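BH2358 protein (Bacillus halodurans C-125, PDB 2RBD) is of unknown function but is probably a structural component of the spore coat, built as a ferritin-like four-helix bundle. Local coordinates at residues E12-Y16 with G17-S21; E46-K49 with N50-E54; L151-K155 with G156-P160. One frame throughout, in Å; residues are numbered along the deposited sequence.

Contact 1: E12-Y16 with G17-S21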
loop_
_atom_site.group_PDB
_atom_site.type_symbol
_atom_site.label_atom_id
_atom_site.label_comp_id
_atom_site.label_asym_id
_atom_site.label_seq_id
_atom_site.Cartn_x
_atom_site.Cartn_y
_atom_site.Cartn_z
ATOM N N GLU A 12 1.871 28.678 -0.266
ATOM C CA GLU A 12 2.242 27.911 0.937
ATOM C C GLU A 12 3.391 26.998 0.541
ATOM O O GLU A 12 3.439 26.551 -0.586
ATOM C CB GLU A 12 1.080 27.038 1.411
ATOM C CG GLU A 12 -0.289 27.719 1.391
ATOM C CD GLU A 12 -1.534 26.768 1.502
ATOM O OE1 GLU A 12 -1.454 25.505 1.408
ATOM O OE2 GLU A 12 -2.642 27.340 1.684
ATOM N N PRO A 13 4.318 26.723 1.460
ATOM C CA PRO A 13 5.368 25.748 1.167
ATOM C C PRO A 13 4.831 24.319 1.078
ATOM O O PRO A 13 3.924 23.938 1.813
ATOM C CB PRO A 13 6.302 25.849 2.369
ATOM C CG PRO A 13 5.503 26.400 3.442
ATOM C CD PRO A 13 4.467 27.294 2.809
ATOM N N LEU A 14 5.419 23.542 0.176
ATOM C CA LEU A 14 5.260 22.082 0.183
ATOM C C LEU A 14 5.862 21.494 1.449
ATOM O O LEU A 14 6.857 21.987 1.977
ATOM C CB LEU A 14 5.944 21.447 -1.036
ATOM C CG LEU A 14 5.423 21.858 -2.433
ATOM C CD1 LEU A 14 6.431 21.543 -3.517
ATOM C CD2 LEU A 14 4.029 21.223 -2.692
ATOM N N HIS A 15 5.262 20.426 1.943
ATOM C CA HIS A 15 5.908 19.664 3.006
ATOM C C HIS A 15 6.843 18.595 2.461
ATOM O O HIS A 15 6.882 18.341 1.272
ATOM C CB HIS A 15 4.909 19.146 4.049
ATOM C CG HIS A 15 3.981 18.055 3.618
ATOM N ND1 HIS A 15 4.388 16.748 3.408
ATOM C CD2 HIS A 15 2.628 18.055 3.507
ATOM C CE1 HIS A 15 3.326 16.005 3.151
ATOM N NE2 HIS A 15 2.245 16.767 3.214
ATOM N N TYR A 16 7.691 18.070 3.323
ATOM C CA TYR A 16 8.717 17.102 2.919
ATOM C C TYR A 16 8.169 15.890 2.200
ATOM O O TYR A 16 8.777 15.400 1.249
ATOM C CB TYR A 16 9.479 16.627 4.139
ATOM C CG TYR A 16 10.721 17.406 4.542
ATOM C CD1 TYR A 16 10.821 18.764 4.370
ATOM C CD2 TYR A 16 11.753 16.750 5.113
ATOM C CE1 TYR A 16 11.973 19.450 4.760
ATOM C CE2 TYR A 16 12.891 17.406 5.494
ATOM C CZ TYR A 16 12.988 18.762 5.324
ATOM O OH TYR A 16 14.169 19.401 5.730
ATOM N N GLY A 17 7.004 15.432 2.631
ATOM C CA GLY A 17 6.326 14.325 1.963
ATOM C C GLY A 17 5.854 14.642 0.570
ATOM O O GLY A 17 5.989 13.839 -0.342
ATOM N N GLU A 18 5.251 15.798 0.404
ATOM C CA GLU A 18 4.862 16.244 -0.901
ATOM C C GLU A 18 6.052 16.338 -1.852
ATOM O O GLU A 18 5.965 15.921 -3.012
ATOM C CB GLU A 18 4.150 17.598 -0.800
ATOM C CG GLU A 18 2.721 17.487 -0.217
ATOM C CD GLU A 18 2.104 18.821 0.241
ATOM O OE1 GLU A 18 2.817 19.843 0.441
ATOM O OE2 GLU A 18 0.874 18.886 0.340
ATOM N N VAL A 19 7.157 16.897 -1.368
ATOM C CA VAL A 19 8.352 16.988 -2.187
ATOM C C VAL A 19 8.877 15.597 -2.553
ATOM O O VAL A 19 9.076 15.283 -3.740
ATOM C CB VAL A 19 9.452 17.851 -1.511
ATOM C CG1 VAL A 19 10.778 17.781 -2.319
ATOM C CG2 VAL A 19 8.971 19.337 -1.405
ATOM N N PHE A 20 9.062 14.749 -1.556
ATOM C CA PHE A 20 9.624 13.443 -1.842
ATOM C C PHE A 20 8.717 12.610 -2.745
ATOM O O PHE A 20 9.187 11.962 -3.691
ATOM C CB PHE A 20 9.938 12.672 -0.556
ATOM C CG PHE A 20 10.533 11.334 -0.794
ATOM C CD1 PHE A 20 11.852 11.216 -1.136
ATOM C CD2 PHE A 20 9.764 10.200 -0.725
ATOM C CE1 PHE A 20 12.434 9.991 -1.396
ATOM C CE2 PHE A 20 10.347 8.965 -0.971
ATOM C CZ PHE A 20 11.655 8.872 -1.310
ATOM N N SER A 21 7.431 12.654 -2.472
ATOM C CA SER A 21 6.492 11.837 -3.236
ATOM C C SER A 21 6.387 12.275 -4.703
ATOM O O SER A 21 6.334 11.437 -5.605
ATOM C CB SER A 21 5.116 11.827 -2.582
ATOM O OG SER A 21 5.193 11.107 -1.375
HETATM O O HOH W 1 1.974 21.862 2.078
#

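Contact 2: E46-K49 with N50-E54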
loop_
_atom_site.group_PDB
_atom_site.type_symbol
_atom_site.label_atom_id
_atom_site.label_comp_id
_atom_site.label_asym_id
_atom_site.label_seq_id
_atom_site.Cartn_x
_atom_site.Cartn_y
_atom_site.Cartn_z
ATOM N N GLU A 46 0.221 -4.480 -32.958
ATOM C CA GLU A 46 0.047 -3.050 -33.179
ATOM C C GLU A 46 -0.912 -2.387 -32.170
ATOM O O GLU A 46 -0.784 -1.186 -31.866
ATOM C CB GLU A 46 -0.389 -2.787 -34.631
ATOM C CG GLU A 46 0.675 -3.189 -35.678
ATOM C CD GLU A 46 2.070 -2.599 -35.431
ATOM O OE1 GLU A 46 2.206 -1.369 -35.299
ATOM O OE2 GLU A 46 3.047 -3.378 -35.374
ATOM N N ASP A 47 -1.869 -3.146 -31.661
ATOM C CA ASP A 47 -2.802 -2.639 -30.659
ATOM C C ASP A 47 -2.081 -2.382 -29.333
ATOM O O ASP A 47 -2.308 -1.377 -28.674
ATOM C CB ASP A 47 -3.954 -3.607 -30.444
ATOM C CG ASP A 47 -4.803 -3.812 -31.712
ATOM O OD1 ASP A 47 -5.132 -2.779 -32.314
ATOM O OD2 ASP A 47 -5.125 -4.980 -32.067
ATOM N N LEU A 48 -1.180 -3.280 -28.971
ATOM C CA LEU A 48 -0.372 -3.063 -27.782
ATOM C C LEU A 48 0.560 -1.886 -28.009
ATOM O O LEU A 48 0.705 -1.025 -27.129
ATOM C CB LEU A 48 0.410 -4.331 -27.457
ATOM C CG LEU A 48 1.431 -4.228 -26.316
ATOM C CD1 LEU A 48 0.760 -3.740 -25.051
ATOM C CD2 LEU A 48 2.110 -5.601 -26.070
ATOM N N LYS A 49 1.185 -1.802 -29.181
ATOM C CA LYS A 49 2.069 -0.697 -29.482
ATOM C C LYS A 49 1.365 0.652 -29.329
ATOM O O LYS A 49 1.901 1.617 -28.774
ATOM C CB LYS A 49 2.596 -0.844 -30.899
ATOM C CG LYS A 49 3.910 -0.184 -31.134
ATOM C CD LYS A 49 4.497 -0.572 -32.523
ATOM C CE LYS A 49 4.663 -2.099 -32.720
ATOM N NZ LYS A 49 5.176 -2.447 -34.090
ATOM N N ASN A 50 0.127 0.719 -29.806
ATOM C CA ASN A 50 -0.605 1.950 -29.709
ATOM C C ASN A 50 -0.830 2.370 -28.268
ATOM O O ASN A 50 -0.776 3.541 -27.934
ATOM C CB ASN A 50 -1.968 1.826 -30.381
ATOM C CG ASN A 50 -1.890 1.901 -31.907
ATOM O OD1 ASN A 50 -0.954 2.447 -32.480
ATOM N ND2 ASN A 50 -2.906 1.342 -32.556
ATOM N N LEU A 51 -1.125 1.405 -27.416
ATOM C CA LEU A 51 -1.360 1.693 -26.003
ATOM C C LEU A 51 -0.069 2.078 -25.272
ATOM O O LEU A 51 -0.088 2.930 -24.382
ATOM C CB LEU A 51 -2.064 0.525 -25.324
ATOM C CG LEU A 51 -3.580 0.453 -25.589
ATOM C CD1 LEU A 51 -4.190 -0.923 -25.232
ATOM C CD2 LEU A 51 -4.317 1.584 -24.838
ATOM N N ILE A 52 1.066 1.490 -25.661
ATOM C CA ILE A 52 2.354 1.866 -25.066
ATOM C C ILE A 52 2.632 3.307 -25.434
ATOM O O ILE A 52 3.035 4.109 -24.588
ATOM C CB ILE A 52 3.522 0.970 -25.544
ATOM C CG1 ILE A 52 3.332 -0.508 -25.215
ATOM C CG2 ILE A 52 4.858 1.533 -24.969
ATOM C CD1 ILE A 52 4.356 -1.413 -25.893
ATOM N N ASP A 53 2.411 3.653 -26.712
ATOM C CA ASP A 53 2.601 5.033 -27.132
ATOM C C ASP A 53 1.692 5.982 -26.347
ATOM O O ASP A 53 2.094 7.064 -25.933
ATOM C CB ASP A 53 2.288 5.184 -28.623
ATOM C CG ASP A 53 3.464 4.860 -29.532
ATOM O OD1 ASP A 53 4.635 4.948 -29.098
ATOM O OD2 ASP A 53 3.207 4.550 -30.728
ATOM N N GLU A 54 0.470 5.580 -26.105
ATOM C CA GLU A 54 -0.444 6.398 -25.333
ATOM C C GLU A 54 0.039 6.570 -23.895
ATOM O O GLU A 54 -0.055 7.654 -23.334
ATOM C CB GLU A 54 -1.813 5.763 -25.338
ATOM C CG GLU A 54 -2.821 6.579 -24.539
ATOM C CD GLU A 54 -4.234 6.045 -24.536
ATOM O OE1 GLU A 54 -4.510 5.126 -25.356
ATOM O OE2 GLU A 54 -5.022 6.594 -23.694
HETATM O O HOH W 2 -5.126 -0.040 -31.512
#

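Contact 3: L151-K155 with G156-P160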
loop_
_atom_site.group_PDB
_atom_site.type_symbol
_atom_site.label_atom_id
_atom_site.label_comp_id
_atom_site.label_asym_id
_atom_site.label_seq_id
_atom_site.Cartn_x
_atom_site.Cartn_y
_atom_site.Cartn_z
ATOM N N LEU A 151 -7.720 -4.880 -23.698
ATOM C CA LEU A 151 -6.675 -5.460 -24.554
ATOM C C LEU A 151 -6.347 -6.875 -24.154
ATOM O O LEU A 151 -6.343 -7.773 -24.987
ATOM C CB LEU A 151 -5.417 -4.603 -24.542
ATOM C CG LEU A 151 -4.205 -5.066 -25.366
ATOM C CD1 LEU A 151 -4.453 -4.756 -26.814
ATOM C CD2 LEU A 151 -2.874 -4.429 -24.888
ATOM N N ASN A 152 -6.042 -7.086 -22.870
ATOM C CA ASN A 152 -5.654 -8.386 -22.386
ATOM C C ASN A 152 -6.764 -9.411 -22.594
ATOM O O ASN A 152 -6.506 -10.573 -22.946
ATOM C CB ASN A 152 -5.249 -8.298 -20.921
ATOM C CG ASN A 152 -3.892 -7.651 -20.736
ATOM O OD1 ASN A 152 -3.001 -7.861 -21.532
ATOM N ND2 ASN A 152 -3.741 -6.847 -19.677
ATOM N N LYS A 153 -7.994 -8.985 -22.379
ATOM C CA LYS A 153 -9.149 -9.845 -22.659
ATOM C C LYS A 153 -9.238 -10.170 -24.148
ATOM O O LYS A 153 -9.338 -11.351 -24.489
ATOM C CB LYS A 153 -10.453 -9.217 -22.159
ATOM C CG LYS A 153 -10.573 -9.167 -20.645
ATOM C CD LYS A 153 -11.852 -8.450 -20.249
ATOM C CE LYS A 153 -12.113 -8.479 -18.733
ATOM N NZ LYS A 153 -13.305 -7.670 -18.297
ATOM N N ASN A 154 -9.161 -9.147 -24.989
ATOM C CA ASN A 154 -9.348 -9.295 -26.439
ATOM C C ASN A 154 -8.294 -10.224 -27.044
ATOM O O ASN A 154 -8.587 -11.021 -27.959
ATOM C CB ASN A 154 -9.275 -7.942 -27.112
ATOM C CG ASN A 154 -10.492 -7.038 -26.810
ATOM O OD1 ASN A 154 -11.499 -7.503 -26.298
ATOM N ND2 ASN A 154 -10.384 -5.742 -27.143
ATOM N N LYS A 155 -7.055 -10.089 -26.561
ATOM C CA LYS A 155 -5.902 -10.832 -27.081
ATOM C C LYS A 155 -5.750 -12.221 -26.492
ATOM O O LYS A 155 -4.978 -13.034 -26.995
ATOM C CB LYS A 155 -4.617 -10.035 -26.859
ATOM C CG LYS A 155 -4.627 -8.691 -27.516
ATOM C CD LYS A 155 -4.424 -8.776 -29.047
ATOM C CE LYS A 155 -4.545 -7.389 -29.679
ATOM N NZ LYS A 155 -4.295 -7.375 -31.163
ATOM N N GLY A 156 -6.471 -12.494 -25.420
ATOM C CA GLY A 156 -6.361 -13.777 -24.722
ATOM C C GLY A 156 -5.107 -13.847 -23.874
ATOM O O GLY A 156 -4.575 -14.925 -23.639
ATOM N N TRP A 157 -4.628 -12.701 -23.428
ATOM C CA TRP A 157 -3.420 -12.644 -22.626
ATOM C C TRP A 157 -3.708 -12.704 -21.114
ATOM O O TRP A 157 -2.796 -12.905 -20.332
ATOM C CB TRP A 157 -2.636 -11.376 -22.915
ATOM C CG TRP A 157 -2.097 -11.305 -24.295
ATOM C CD1 TRP A 157 -1.846 -12.351 -25.130
ATOM C CD2 TRP A 157 -1.693 -10.137 -24.986
ATOM N NE1 TRP A 157 -1.345 -11.896 -26.309
ATOM C CE2 TRP A 157 -1.237 -10.539 -26.257
ATOM C CE3 TRP A 157 -1.746 -8.773 -24.699
ATOM C CZ2 TRP A 157 -0.852 -9.642 -27.226
ATOM C CZ3 TRP A 157 -1.321 -7.882 -25.655
ATOM C CH2 TRP A 157 -0.874 -8.326 -26.920
ATOM N N LEU A 158 -4.943 -12.524 -20.689
ATOM C CA LEU A 158 -5.248 -12.448 -19.269
ATOM C C LEU A 158 -5.227 -13.846 -18.670
ATOM O O LEU A 158 -5.845 -14.746 -19.218
ATOM C CB LEU A 158 -6.638 -11.808 -19.120
ATOM C CG LEU A 158 -7.209 -11.522 -17.743
ATOM C CD1 LEU A 158 -6.283 -10.621 -16.965
ATOM C CD2 LEU A 158 -8.579 -10.864 -17.926
ATOM N N ILE A 159 -4.507 -14.042 -17.572
ATOM C CA ILE A 159 -4.471 -15.340 -16.884
ATOM C C ILE A 159 -5.620 -15.328 -15.881
ATOM O O ILE A 159 -5.690 -14.437 -15.054
ATOM C CB ILE A 159 -3.160 -15.506 -16.112
ATOM C CG1 ILE A 159 -1.956 -15.482 -17.058
ATOM C CG2 ILE A 159 -3.195 -16.804 -15.313
ATOM C CD1 ILE A 159 -0.600 -15.548 -16.317
ATOM N N PRO A 160 -6.542 -16.298 -15.954
ATOM C CA PRO A 160 -7.663 -16.251 -15.024
ATOM C C PRO A 160 -7.260 -16.675 -13.613
ATOM O O PRO A 160 -6.666 -17.696 -13.449
ATOM C CB PRO A 160 -8.656 -17.257 -15.604
ATOM C CG PRO A 160 -7.829 -18.189 -16.400
ATOM C CD PRO A 160 -6.642 -17.423 -16.898
HETATM O O HOH W 3 -2.951 -15.055 -26.629
#

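Contact 1: E12-Y16 with G17-S21
With chi1 at 70°, His15 keeps CG between its backbone N and carbonyl carbon, a setting that lays the imidazole against the first turn of helix 16-42; Glu18, its CG anti to the carbonyl carbon (chi1 -73°), reaches back extended toward the incoming loop. Together they form a capping box, with His15 at the N-cap. The backbone N of His15 donates to Glu18 OE1 over 2.9 Å, a nearly straight bond (163°) arriving on the anti side of the carboxylate and somewhat out of its plane. From its side chain, His15 ND1 accepts a weak, bent capping bond of 3.0 Å from Gly17 N, near the ring plane. Regular helix bonding starts with Val19 N to His15 O.

Histidine adds a flat surface to its capping role. The carboxylate of Glu18 stacks almost parallel to the ring, and Glu18 CG sits over the imidazole face, 3.7 Å from its centroid, in a CH-pi contact. Glycine suits position 17 because a beta carbon there would collide with His15 CE1. Outside the turn, His15 NE2 bonds Gln124 O, Glu18 OE2 takes the backbone N atoms of Ile126 and Arg127, and Phe20 of the third subunit stacks on His15. An alanine in place of Glu18 is likely to leave the His15 N-H without its acceptor, strip the stacked carboxylate from one imidazole face and untie the cap from those loop amides. Leu14 CB packs on Val19 CG2 at 3.7 Å. One water donates to both Glu18 OE1, at 2.7 Å, and Pro13 O, at 2.9 Å.

Contact 2: E46-K49 with N50-E54
Glu46 meets Asn50 one turn on through its backbone, Asn50 N donating to Glu46 O at 3.0 Å. Its carboxylate turns to Lys49 instead: in the conformers given, a bend at the lysine chi3 (-57°) brings Lys49 NZ to Glu46 OE2 at 2.7 Å, on the syn side, in a salt bridge. Both residues have a second conformer, which makes the permanence of this surface pairing doubtful. Asp47 O accepts from Leu51 N over a longer 3.3 Å, while Asp47 OD1 and Asn50 ND2 share a water that donates to the acid and accepts from the amide. The second oxygen, Asp47 OD2, is held in a salt bridge by Lys155 NZ of helix 128-155.

Leu48 faces the interior. Its O receives Ile52 N at 2.9 Å, almost in line with the carbonyl bond, and its CG approaches Ile52 CD1 at 4.1 Å, the two branched chains meeting aslant. Both also touch Ile103 of helix 100-124, and Ile52 reaches Phe39 and Ile40 of helix 16-42. Last, Lys49 O takes Asp53 N at 2.9 Å. Charged groups along one flank and leucine and isoleucine along another make this an amphipathic helix, the element from which four-helix bundles are assembled.

Contact 3: L151-K155 with G156-P160
Trp157 N donates to Asn152 O at 2.9 Å, lying in the carbonyl plane, and Gly156 N donates to Lys153 O at 3.2 Å from well above that carbonyl's plane. These two bonds back into the last turn satisfy amides just past the helical part of the chain. Asn152 O also receives a weak bond from Leu158 N, so one carbonyl gathers two successive N-H groups. Glycine suits position 156 because phi is positive there (77°) and a beta carbon would clash with Lys155 O. That oxygen accepts a hydrogen bond from a water at 2.9 Å.

Farther out, the Asn152 amide is engaged by helix 100-124, OD1 with Ser104 OG and ND2 with Ser108 OG. Asn152 OD1 also lies in the plane of the Trp157 indole, at its edge, 3.5 Å from CE3, with the amide turned well away from the ring plane. Over one indole face comes Lys155, its CB 3.5 Å from the centroid of the five-membered ring in a CH-pi contact. A bend at chi2 (-75°) sets CG over the six-membered ring, with CD toward CZ2 and CH2, and NZ goes on to Asp45. Leu151 CD2 touches the rim at Trp157 CZ3 (3.9 Å). On another side of the turn, Lys153 CG lies beside Leu158 CD2 at 3.8 Å, the chains pointing the same way; Lys153 NZ bonds Ile126 O of the second subunit. Against this packing, the two backbone bonds and the positive phi of Gly156 make the Schellman motif that ends helix 128-155.

Along the chain the three contacts come in series: contact 1 opens helix 16-42, contact 2 forms the first turns of the following helix 46-72, and contact 3 closes helix 128-155. Contact 1 lies on the opposite side of the chain's centre from the others, its centre about 34 Å from that of contact 2 and about 39 Å from that of contact 3. Contacts 2 and 3 are neighbours, with centres about 15 Å apart, joined by the salt bridge between Asp47 and Lys155 and by Leu48 and Leu51 packing on Leu151. A helix start thus marks one end of the bundle, and a helix start beside a helix finish the other; contacts 1 and 3 each also meet the second subunit of the tetramer.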